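2-oxo-1,2-dihydroquinoline 8-monooxygenase, oxygenase component (Pseudomonas putida, PDB 1Z02) probably hydroxylates 2-oxo-1,2-dihydroquinoline at carbon 8, as the oxygenase component of a Rieske-type monooxygenase carrying a [2Fe-2S] cluster and a mononuclear iron. Local coordinates at residues Gln29-His43 against Trp397-Pro411. Sequence-based numbering, arbitrary orientation.
Sequences QYQPYKDAAWGFINH and WRKLASRWNRGIAKP
Phe40 and Ile408 form a single antiparallel beta bridge, flanked by Ala409 N to Gly39 O (2.9 Å) and Ile41 N to Gly407 O, while further along the short helix 31-34 lies against the end of helix 392-404. The helical half shows how one arginine can serve two aromatic rings. The extended chain of Arg398 lays CG over the centre of the Tyr33 ring, 3.7 Å from its centroid, and CD over a face of Tyr30. Its guanidinium lies nearly parallel to the Tyr33 ring, 16° between planes, but almost perpendicular to that of Tyr30. Beyond the rings the charge is held by salt bridges to Glu214 and Glu385. Tyr33, its CG anti to the backbone N (chi1 -174°), enters as a knob among Trp397, Arg398, Ala401 and Ser402, and its OH accepts from Trp397 NE1 at 3.2 Å, in a bond tilted from the indole plane. At the helix end, Asn405 sets its amide nearly parallel to the Phe40 ring, CB lying over one face 3.2 Å from CD2; ND2, bonded to Ala401 O, holds that amide in place. Arg406 NH2 then meets a lone pair of Asn42 O in the carbonyl plane at 3.0 Å, the same nitrogen lying over a face of His43 and also forming a salt bridge with Asp168. Farther along, Pro411 CA rests over the five-membered ring of Trp38, and one water links Ala409 O to Trp38 N, the latter weakly. Away from both iron sites of its own chain, an antiparallel beta bridge and a knob-into-hole helix contact thus join N-terminal segment 29-43, which reaches the start of strand 43-49, to the end of helix 392-404 and its following loop in the Rieske oxygenase alpha-subunit fold.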
ATOM      1  N   GLN A  29      19.408 -10.814  26.723  1.00 17.08           N
ATOM      2  CA  GLN A  29      18.466 -11.167  27.776  1.00 16.40           C
ATOM      3  C   GLN A  29      17.013 -10.854  27.433  1.00 14.72           C
ATOM      4  O   GLN A  29      16.110 -11.111  28.236  1.00 13.35           O
ATOM      5  CB  GLN A  29      18.869 -10.487  29.088  1.00 18.44           C
ATOM      6  CG  GLN A  29      20.122 -11.112  29.724  1.00 20.91           C
ATOM      7  CD  GLN A  29      20.616 -10.360  30.945  1.00 24.99           C
ATOM      8  OE1 GLN A  29      21.186  -9.277  30.831  1.00 27.33           O
ATOM      9  NE2 GLN A  29      20.395 -10.930  32.124  1.00 28.15           N
ATOM     10  N   TYR A  30      16.783 -10.282  26.254  1.00 13.31           N
ATOM     11  CA  TYR A  30      15.419 -10.008  25.824  1.00 12.48           C
ATOM     12  C   TYR A  30      15.194 -10.287  24.345  1.00 12.19           C
ATOM     13  O   TYR A  30      14.509  -9.536  23.650  1.00  9.73           O
ATOM     14  CB  TYR A  30      14.967  -8.586  26.201  1.00 10.84           C
ATOM     15  CG  TYR A  30      15.850  -7.424  25.798  1.00  9.78           C
ATOM     16  CD1 TYR A  30      15.925  -6.991  24.477  1.00  9.80           C
ATOM     17  CD2 TYR A  30      16.546  -6.700  26.765  1.00  8.63           C
ATOM     18  CE1 TYR A  30      16.663  -5.860  24.131  1.00  7.58           C
ATOM     19  CE2 TYR A  30      17.285  -5.571  26.432  1.00  8.97           C
ATOM     20  CZ  TYR A  30      17.338  -5.151  25.116  1.00  8.24           C
ATOM     21  OH  TYR A  30      18.045  -4.009  24.818  1.00  9.19           O
ATOM     22  N   GLN A  31      15.771 -11.394  23.880  1.00 11.16           N
ATOM     23  CA  GLN A  31      15.627 -11.827  22.496  1.00  9.59           C
ATOM     24  C   GLN A  31      14.175 -12.230  22.224  1.00  8.24           C
ATOM     25  O   GLN A  31      13.635 -11.913  21.168  1.00  7.10           O
ATOM     26  CB  GLN A  31      16.556 -13.012  22.195  1.00  9.09           C
ATOM     27  CG  GLN A  31      16.558 -13.445  20.718  1.00 10.08           C
ATOM     28  CD  GLN A  31      16.951 -12.322  19.769  1.00 12.40           C
ATOM     29  OE1 GLN A  31      18.005 -11.707  19.927  1.00 14.80           O
ATOM     30  NE2 GLN A  31      16.107 -12.051  18.775  1.00 11.76           N
ATOM     31  N   PRO A  32      13.521 -12.935  23.168  1.00  8.34           N
ATOM     32  CA  PRO A  32      12.126 -13.336  22.952  1.00  8.88           C
ATOM     33  C   PRO A  32      11.203 -12.129  22.720  1.00 11.72           C
ATOM     34  O   PRO A  32      10.235 -12.208  21.954  1.00 12.38           O
ATOM     35  CB  PRO A  32      11.780 -14.086  24.236  1.00 11.85           C
ATOM     36  CG  PRO A  32      13.083 -14.716  24.606  1.00  8.28           C
ATOM     37  CD  PRO A  32      14.056 -13.573  24.385  1.00  9.69           C
ATOM     38  N   TYR A  33      11.513 -11.017  23.385  1.00 10.51           N
ATOM     39  CA  TYR A  33      10.743  -9.779  23.260  1.00 10.07           C
ATOM     40  C   TYR A  33      10.981  -9.164  21.878  1.00  8.87           C
ATOM     41  O   TYR A  33      10.075  -8.589  21.282  1.00  9.33           O
ATOM     42  CB  TYR A  33      11.160  -8.797  24.364  1.00  8.63           C
ATOM     43  CG  TYR A  33      10.348  -7.515  24.443  1.00  9.05           C
ATOM     44  CD1 TYR A  33      10.691  -6.398  23.687  1.00  8.94           C
ATOM     45  CD2 TYR A  33       9.259  -7.409  25.310  1.00 10.25           C
ATOM     46  CE1 TYR A  33       9.974  -5.200  23.799  1.00 10.79           C
ATOM     47  CE2 TYR A  33       8.531  -6.216  25.427  1.00  9.92           C
ATOM     48  CZ  TYR A  33       8.898  -5.116  24.672  1.00  9.31           C
ATOM     49  OH  TYR A  33       8.217  -3.925  24.810  1.00  9.05           O
ATOM     50  N   LYS A  34      12.208  -9.278  21.377  1.00  9.18           N
ATOM     51  CA  LYS A  34      12.531  -8.756  20.053  1.00  9.52           C
ATOM     52  C   LYS A  34      11.785  -9.572  19.006  1.00 10.77           C
ATOM     53  O   LYS A  34      11.471  -9.079  17.914  1.00 11.38           O
ATOM     54  CB  LYS A  34      14.026  -8.868  19.775  1.00 11.42           C
ATOM     55  CG  LYS A  34      14.930  -8.001  20.622  1.00 10.40           C
ATOM     56  CD  LYS A  34      16.345  -8.084  20.070  1.00 11.46           C
ATOM     57  CE  LYS A  34      17.304  -7.148  20.785  1.00  8.71           C
ATOM     58  NZ  LYS A  34      18.606  -7.072  20.043  1.00 11.86           N
ATOM     59  N   ASP A  35      11.526 -10.831  19.345  1.00 10.04           N
ATOM     60  CA  ASP A  35      10.823 -11.760  18.464  1.00 12.17           C
ATOM     61  C   ASP A  35       9.306 -11.670  18.563  1.00 10.85           C
ATOM     62  O   ASP A  35       8.602 -12.245  17.738  1.00 12.07           O
ATOM     63  CB  ASP A  35      11.232 -13.195  18.788  1.00 12.92           C
ATOM     64  CG  ASP A  35      12.698 -13.462  18.523  1.00 14.97           C
ATOM     65  OD1 ASP A  35      13.201 -14.488  19.029  1.00 17.60           O
ATOM     66  OD2 ASP A  35      13.343 -12.660  17.810  1.00 14.27           O
ATOM     67  N   ALA A  36       8.799 -10.955  19.567  1.00  9.21           N
ATOM     68  CA  ALA A  36       7.356 -10.855  19.772  1.00  9.07           C
ATOM     69  C   ALA A  36       6.611  -9.716  19.055  1.00  8.11           C
ATOM     70  O   ALA A  36       5.725  -9.078  19.631  1.00  8.25           O
ATOM     71  CB  ALA A  36       7.069 -10.805  21.282  1.00  6.82           C
ATOM     72  N   ALA A  37       6.934  -9.482  17.789  1.00  8.69           N
ATOM     73  CA  ALA A  37       6.270  -8.419  17.041  1.00  8.84           C
ATOM     74  C   ALA A  37       4.750  -8.588  16.980  1.00  7.47           C
ATOM     75  O   ALA A  37       4.006  -7.617  17.136  1.00  7.81           O
ATOM     76  CB  ALA A  37       6.851  -8.343  15.630  1.00  8.42           C
ATOM     77  N   TRP A  38       4.288  -9.819  16.759  1.00  5.90           N
ATOM     78  CA  TRP A  38       2.853 -10.093  16.671  1.00  7.25           C
ATOM     79  C   TRP A  38       2.172 -10.196  18.027  1.00  6.74           C
ATOM     80  O   TRP A  38       0.955 -10.358  18.110  1.00  6.62           O
ATOM     81  CB  TRP A  38       2.606 -11.370  15.868  1.00  5.93           C
ATOM     82  CG  TRP A  38       2.844 -11.186  14.407  1.00  7.78           C
ATOM     83  CD1 TRP A  38       4.044 -11.208  13.755  1.00  6.91           C
ATOM     84  CD2 TRP A  38       1.852 -10.909  13.415  1.00  6.52           C
ATOM     85  NE1 TRP A  38       3.860 -10.966  12.417  1.00  6.54           N
ATOM     86  CE2 TRP A  38       2.524 -10.779  12.179  1.00  6.78           C
ATOM     87  CE3 TRP A  38       0.461 -10.760  13.448  1.00  3.97           C
ATOM     88  CZ2 TRP A  38       1.848 -10.507  10.986  1.00  6.92           C
ATOM     89  CZ3 TRP A  38      -0.211 -10.486  12.261  1.00  5.00           C
ATOM     90  CH2 TRP A  38       0.485 -10.365  11.047  1.00  5.50           C
ATOM     91  N   GLY A  39       2.967 -10.099  19.089  1.00  5.58           N
ATOM     92  CA  GLY A  39       2.429 -10.161  20.438  1.00  6.30           C
ATOM     93  C   GLY A  39       2.634 -11.472  21.182  1.00  6.91           C
ATOM     94  O   GLY A  39       3.034 -12.487  20.601  1.00  7.10           O
ATOM     95  N   PHE A  40       2.362 -11.439  22.485  1.00  6.51           N
ATOM     96  CA  PHE A  40       2.483 -12.621  23.335  1.00  7.28           C
ATOM     97  C   PHE A  40       1.121 -13.303  23.331  1.00  7.24           C
ATOM     98  O   PHE A  40       0.113 -12.695  23.696  1.00  7.93           O
ATOM     99  CB  PHE A  40       2.882 -12.215  24.759  1.00  7.96           C
ATOM    100  CG  PHE A  40       4.301 -11.716  24.875  1.00  7.11           C
ATOM    101  CD1 PHE A  40       4.576 -10.489  25.463  1.00  5.92           C
ATOM    102  CD2 PHE A  40       5.367 -12.478  24.394  1.00  8.68           C
ATOM    103  CE1 PHE A  40       5.883 -10.028  25.577  1.00  6.19           C
ATOM    104  CE2 PHE A  40       6.684 -12.017  24.508  1.00  9.68           C
ATOM    105  CZ  PHE A  40       6.939 -10.791  25.098  1.00  5.40           C
ATOM    106  N   ILE A  41       1.084 -14.558  22.897  1.00  7.90           N
ATOM    107  CA  ILE A  41      -0.172 -15.281  22.832  1.00  8.40           C
ATOM    108  C   ILE A  41      -0.360 -16.114  24.097  1.00  9.59           C
ATOM    109  O   ILE A  41       0.591 -16.326  24.848  1.00 11.49           O
ATOM    110  CB  ILE A  41      -0.214 -16.166  21.560  1.00 11.14           C
ATOM    111  CG1 ILE A  41      -1.661 -16.546  21.235  1.00 11.93           C
ATOM    112  CG2 ILE A  41       0.662 -17.393  21.741  1.00  9.55           C
ATOM    113  CD1 ILE A  41      -1.833 -17.160  19.863  1.00 14.80           C
ATOM    114  N   ASN A  42      -1.586 -16.576  24.323  1.00 10.49           N
ATOM    115  CA  ASN A  42      -1.937 -17.351  25.506  1.00 11.33           C
ATOM    116  C   ASN A  42      -1.956 -16.409  26.706  1.00 12.15           C
ATOM    117  O   ASN A  42      -1.384 -16.711  27.756  1.00 13.00           O
ATOM    118  CB  ASN A  42      -0.930 -18.483  25.738  1.00 11.89           C
ATOM    119  CG  ASN A  42      -0.936 -19.501  24.619  1.00 11.58           C
ATOM    120  OD1 ASN A  42       0.072 -20.145  24.345  1.00 15.13           O
ATOM    121  ND2 ASN A  42      -2.079 -19.660  23.974  1.00  7.95           N
ATOM    122  N   HIS A  43      -2.616 -15.264  26.526  1.00 11.60           N
ATOM    123  CA  HIS A  43      -2.756 -14.240  27.561  1.00 10.85           C
ATOM    124  C   HIS A  43      -4.143 -13.609  27.475  1.00  9.82           C
ATOM    125  O   HIS A  43      -4.815 -13.723  26.446  1.00 12.58           O
ATOM    126  CB  HIS A  43      -1.699 -13.136  27.389  1.00 11.50           C
ATOM    127  CG  HIS A  43      -0.370 -13.460  27.998  1.00 11.40           C
ATOM    128  ND1 HIS A  43       0.658 -14.048  27.289  1.00 11.68           N
ATOM    129  CD2 HIS A  43       0.108 -13.261  29.249  1.00  7.76           C
ATOM    130  CE1 HIS A  43       1.709 -14.192  28.075  1.00  7.50           C
ATOM    131  NE2 HIS A  43       1.402 -13.722  29.271  1.00 10.78           N
ATOM    132  N   TRP A 397      11.508  -4.447  31.974  1.00 11.72           N
ATOM    133  CA  TRP A 397      10.236  -4.969  31.490  1.00 11.30           C
ATOM    134  C   TRP A 397      10.468  -5.967  30.362  1.00 10.29           C
ATOM    135  O   TRP A 397       9.848  -7.032  30.336  1.00 12.13           O
ATOM    136  CB  TRP A 397       9.330  -3.812  31.038  1.00 10.83           C
ATOM    137  CG  TRP A 397       8.387  -4.142  29.903  1.00  8.28           C
ATOM    138  CD1 TRP A 397       8.471  -3.699  28.613  1.00  9.47           C
ATOM    139  CD2 TRP A 397       7.239  -4.997  29.959  1.00  8.72           C
ATOM    140  NE1 TRP A 397       7.448  -4.227  27.861  1.00  7.69           N
ATOM    141  CE2 TRP A 397       6.677  -5.029  28.660  1.00  6.87           C
ATOM    142  CE3 TRP A 397       6.630  -5.741  30.979  1.00  6.14           C
ATOM    143  CZ2 TRP A 397       5.539  -5.779  28.354  1.00  5.95           C
ATOM    144  CZ3 TRP A 397       5.498  -6.489  30.674  1.00  6.83           C
ATOM    145  CH2 TRP A 397       4.965  -6.499  29.368  1.00  4.69           C
ATOM    146  N   ARG A 398      11.376  -5.643  29.446  1.00 10.15           N
ATOM    147  CA  ARG A 398      11.665  -6.542  28.336  1.00 12.19           C
ATOM    148  C   ARG A 398      12.190  -7.878  28.838  1.00 11.76           C
ATOM    149  O   ARG A 398      11.803  -8.930  28.334  1.00 12.00           O
ATOM    150  CB  ARG A 398      12.681  -5.916  27.377  1.00 11.07           C
ATOM    151  CG  ARG A 398      12.170  -4.679  26.642  1.00 12.49           C
ATOM    152  CD  ARG A 398      13.172  -4.255  25.601  1.00  8.12           C
ATOM    153  NE  ARG A 398      12.885  -2.938  25.050  1.00  9.95           N
ATOM    154  CZ  ARG A 398      13.747  -2.253  24.297  1.00  7.37           C
ATOM    155  NH1 ARG A 398      13.432  -1.057  23.824  1.00  7.35           N
ATOM    156  NH2 ARG A 398      14.936  -2.775  24.025  1.00  7.79           N
ATOM    157  N   LYS A 399      13.067  -7.842  29.835  1.00 12.55           N
ATOM    158  CA  LYS A 399      13.624  -9.067  30.384  1.00 12.12           C
ATOM    159  C   LYS A 399      12.566  -9.949  31.037  1.00 12.45           C
ATOM    160  O   LYS A 399      12.513 -11.146  30.780  1.00 12.98           O
ATOM    161  CB  LYS A 399      14.704  -8.744  31.414  1.00 15.42           C
ATOM    162  CG  LYS A 399      15.969  -8.153  30.840  1.00 15.41           C
ATOM    163  CD  LYS A 399      17.012  -8.015  31.927  1.00 18.72           C
ATOM    164  CE  LYS A 399      18.286  -7.384  31.409  1.00 21.73           C
ATOM    165  NZ  LYS A 399      19.334  -7.358  32.470  1.00 22.22           N
ATOM    166  N   LEU A 400      11.727  -9.363  31.885  1.00 11.59           N
ATOM    167  CA  LEU A 400      10.700 -10.139  32.562  1.00 10.80           C
ATOM    168  C   LEU A 400       9.662 -10.654  31.568  1.00 10.44           C
ATOM    169  O   LEU A 400       9.127 -11.744  31.732  1.00 10.93           O
ATOM    170  CB  LEU A 400      10.030  -9.302  33.663  1.00 10.86           C
ATOM    171  CG  LEU A 400       8.942  -8.270  33.341  1.00 13.00           C
ATOM    172  CD1 LEU A 400       7.573  -8.933  33.290  1.00 11.47           C
ATOM    173  CD2 LEU A 400       8.948  -7.207  34.414  1.00 15.52           C
ATOM    174  N   ALA A 401       9.378  -9.872  30.536  1.00 10.43           N
ATOM    175  CA  ALA A 401       8.405 -10.293  29.528  1.00 11.61           C
ATOM    176  C   ALA A 401       8.972 -11.490  28.760  1.00 11.14           C
ATOM    177  O   ALA A 401       8.249 -12.432  28.427  1.00 11.84           O
ATOM    178  CB  ALA A 401       8.112  -9.144  28.576  1.00  9.62           C
ATOM    179  N   SER A 402      10.271 -11.446  28.481  1.00 11.10           N
ATOM    180  CA  SER A 402      10.925 -12.532  27.754  1.00 13.55           C
ATOM    181  C   SER A 402      10.909 -13.808  28.582  1.00 14.89           C
ATOM    182  O   SER A 402      10.720 -14.902  28.051  1.00 16.03           O
ATOM    183  CB  SER A 402      12.374 -12.172  27.422  1.00 10.83           C
ATOM    184  OG  SER A 402      12.460 -11.005  26.624  1.00  8.63           O
ATOM    185  N   ARG A 403      11.091 -13.666  29.888  1.00 17.12           N
ATOM    186  CA  ARG A 403      11.114 -14.819  30.774  1.00 21.11           C
ATOM    187  C   ARG A 403       9.768 -15.441  31.113  1.00 19.56           C
ATOM    188  O   ARG A 403       9.671 -16.660  31.228  1.00 18.88           O
ATOM    189  CB  ARG A 403      11.841 -14.457  32.066  1.00 29.02           C
ATOM    190  CG  ARG A 403      13.347 -14.339  31.895  1.00 39.34           C
ATOM    191  CD  ARG A 403      14.002 -13.898  33.191  1.00 49.35           C
ATOM    192  NE  ARG A 403      13.880 -12.463  33.407  1.00 57.87           N
ATOM    193  CZ  ARG A 403      13.611 -11.895  34.581  1.00 60.48           C
ATOM    194  NH1 ARG A 403      13.426 -12.636  35.662  1.00 62.38           N
ATOM    195  NH2 ARG A 403      13.533 -10.577  34.680  1.00 60.57           N
ATOM    196  N   TRP A 404       8.726 -14.624  31.250  1.00 18.25           N
ATOM    197  CA  TRP A 404       7.422 -15.155  31.626  1.00 15.49           C
ATOM    198  C   TRP A 404       6.252 -15.157  30.651  1.00 14.14           C
ATOM    199  O   TRP A 404       5.150 -15.538  31.041  1.00 12.29           O
ATOM    200  CB  TRP A 404       6.958 -14.485  32.918  1.00 17.96           C
ATOM    201  CG  TRP A 404       7.870 -14.759  34.051  1.00 20.84           C
ATOM    202  CD1 TRP A 404       8.916 -13.994  34.468  1.00 22.13           C
ATOM    203  CD2 TRP A 404       7.874 -15.927  34.862  1.00 22.65           C
ATOM    204  NE1 TRP A 404       9.578 -14.619  35.496  1.00 22.99           N
ATOM    205  CE2 TRP A 404       8.957 -15.809  35.758  1.00 23.78           C
ATOM    206  CE3 TRP A 404       7.064 -17.068  34.919  1.00 22.65           C
ATOM    207  CZ2 TRP A 404       9.255 -16.788  36.697  1.00 25.17           C
ATOM    208  CZ3 TRP A 404       7.360 -18.038  35.849  1.00 24.72           C
ATOM    209  CH2 TRP A 404       8.447 -17.890  36.726  1.00 25.00           C
ATOM    210  N   ASN A 405       6.452 -14.750  29.402  1.00 11.22           N
ATOM    211  CA  ASN A 405       5.328 -14.754  28.472  1.00 11.54           C
ATOM    212  C   ASN A 405       4.902 -16.203  28.276  1.00 13.09           C
ATOM    213  O   ASN A 405       5.721 -17.108  28.446  1.00 12.51           O
ATOM    214  CB  ASN A 405       5.732 -14.104  27.145  1.00 11.38           C
ATOM    215  CG  ASN A 405       6.671 -14.959  26.329  1.00 11.75           C
ATOM    216  OD1 ASN A 405       6.248 -15.914  25.684  1.00 12.07           O
ATOM    217  ND2 ASN A 405       7.955 -14.619  26.346  1.00 11.71           N
ATOM    218  N   ARG A 406       3.628 -16.434  27.952  1.00 10.97           N
ATOM    219  CA  ARG A 406       3.137 -17.799  27.764  1.00 12.01           C
ATOM    220  C   ARG A 406       3.209 -18.241  26.316  1.00 11.91           C
ATOM    221  O   ARG A 406       2.683 -19.291  25.966  1.00 13.26           O
ATOM    222  CB  ARG A 406       1.685 -17.942  28.249  1.00 11.94           C
ATOM    223  CG  ARG A 406       1.462 -17.573  29.696  1.00 11.00           C
ATOM    224  CD  ARG A 406       0.208 -18.224  30.265  1.00 13.03           C
ATOM    225  NE  ARG A 406      -0.131 -17.636  31.560  1.00 13.40           N
ATOM    226  CZ  ARG A 406      -0.780 -16.486  31.709  1.00 14.22           C
ATOM    227  NH1 ARG A 406      -1.026 -16.022  32.926  1.00 14.89           N
ATOM    228  NH2 ARG A 406      -1.214 -15.818  30.642  1.00 12.69           N
ATOM    229  N   GLY A 407       3.850 -17.444  25.468  1.00 12.22           N
ATOM    230  CA  GLY A 407       3.953 -17.815  24.069  1.00 10.84           C
ATOM    231  C   GLY A 407       4.143 -16.627  23.150  1.00 11.88           C
ATOM    232  O   GLY A 407       3.717 -15.516  23.453  1.00 10.46           O
ATOM    233  N   ILE A 408       4.799 -16.869  22.022  1.00 11.06           N
ATOM    234  CA  ILE A 408       5.047 -15.829  21.039  1.00 12.42           C
ATOM    235  C   ILE A 408       4.140 -16.118  19.849  1.00 11.70           C
ATOM    236  O   ILE A 408       4.238 -17.168  19.221  1.00 10.13           O
ATOM    237  CB  ILE A 408       6.527 -15.842  20.604  1.00 14.05           C
ATOM    238  CG1 ILE A 408       7.406 -15.469  21.802  1.00 16.90           C
ATOM    239  CG2 ILE A 408       6.754 -14.876  19.447  1.00 12.53           C
ATOM    240  CD1 ILE A 408       8.883 -15.578  21.535  1.00 20.44           C
ATOM    241  N   ALA A 409       3.244 -15.182  19.558  1.00 10.33           N
ATOM    242  CA  ALA A 409       2.308 -15.342  18.457  1.00  9.22           C
ATOM    243  C   ALA A 409       3.020 -15.465  17.111  1.00  8.58           C
ATOM    244  O   ALA A 409       4.022 -14.801  16.849  1.00  7.98           O
ATOM    245  CB  ALA A 409       1.326 -14.174  18.441  1.00  7.48           C
ATOM    246  N   LYS A 410       2.510 -16.341  16.264  1.00 10.07           N
ATOM    247  CA  LYS A 410       3.091 -16.518  14.954  1.00  9.86           C
ATOM    248  C   LYS A 410       2.408 -15.560  13.995  1.00 10.82           C
ATOM    249  O   LYS A 410       1.279 -15.125  14.237  1.00 10.17           O
ATOM    250  CB  LYS A 410       2.895 -17.949  14.488  1.00 13.24           C
ATOM    251  CG  LYS A 410       3.796 -18.932  15.206  1.00 17.95           C
ATOM    252  CD  LYS A 410       3.366 -20.326  14.894  1.00 22.94           C
ATOM    253  CE  LYS A 410       3.964 -21.327  15.842  1.00 24.79           C
ATOM    254  NZ  LYS A 410       3.160 -22.571  15.735  1.00 28.76           N
ATOM    255  N   PRO A 411       3.086 -15.213  12.890  1.00  9.91           N
ATOM    256  CA  PRO A 411       2.484 -14.298  11.922  1.00  9.60           C
ATOM    257  C   PRO A 411       1.167 -14.864  11.411  1.00 10.13           C
ATOM    258  O   PRO A 411       1.006 -16.083  11.305  1.00  9.67           O
ATOM    259  CB  PRO A 411       3.539 -14.221  10.821  1.00 10.86           C
ATOM    260  CG  PRO A 411       4.828 -14.475  11.559  1.00  8.99           C
ATOM    261  CD  PRO A 411       4.455 -15.587  12.489  1.00  9.44           C
TER
HETATM  262  O   HOH W   1       5.011 -12.499  17.832  1.00 22.59           O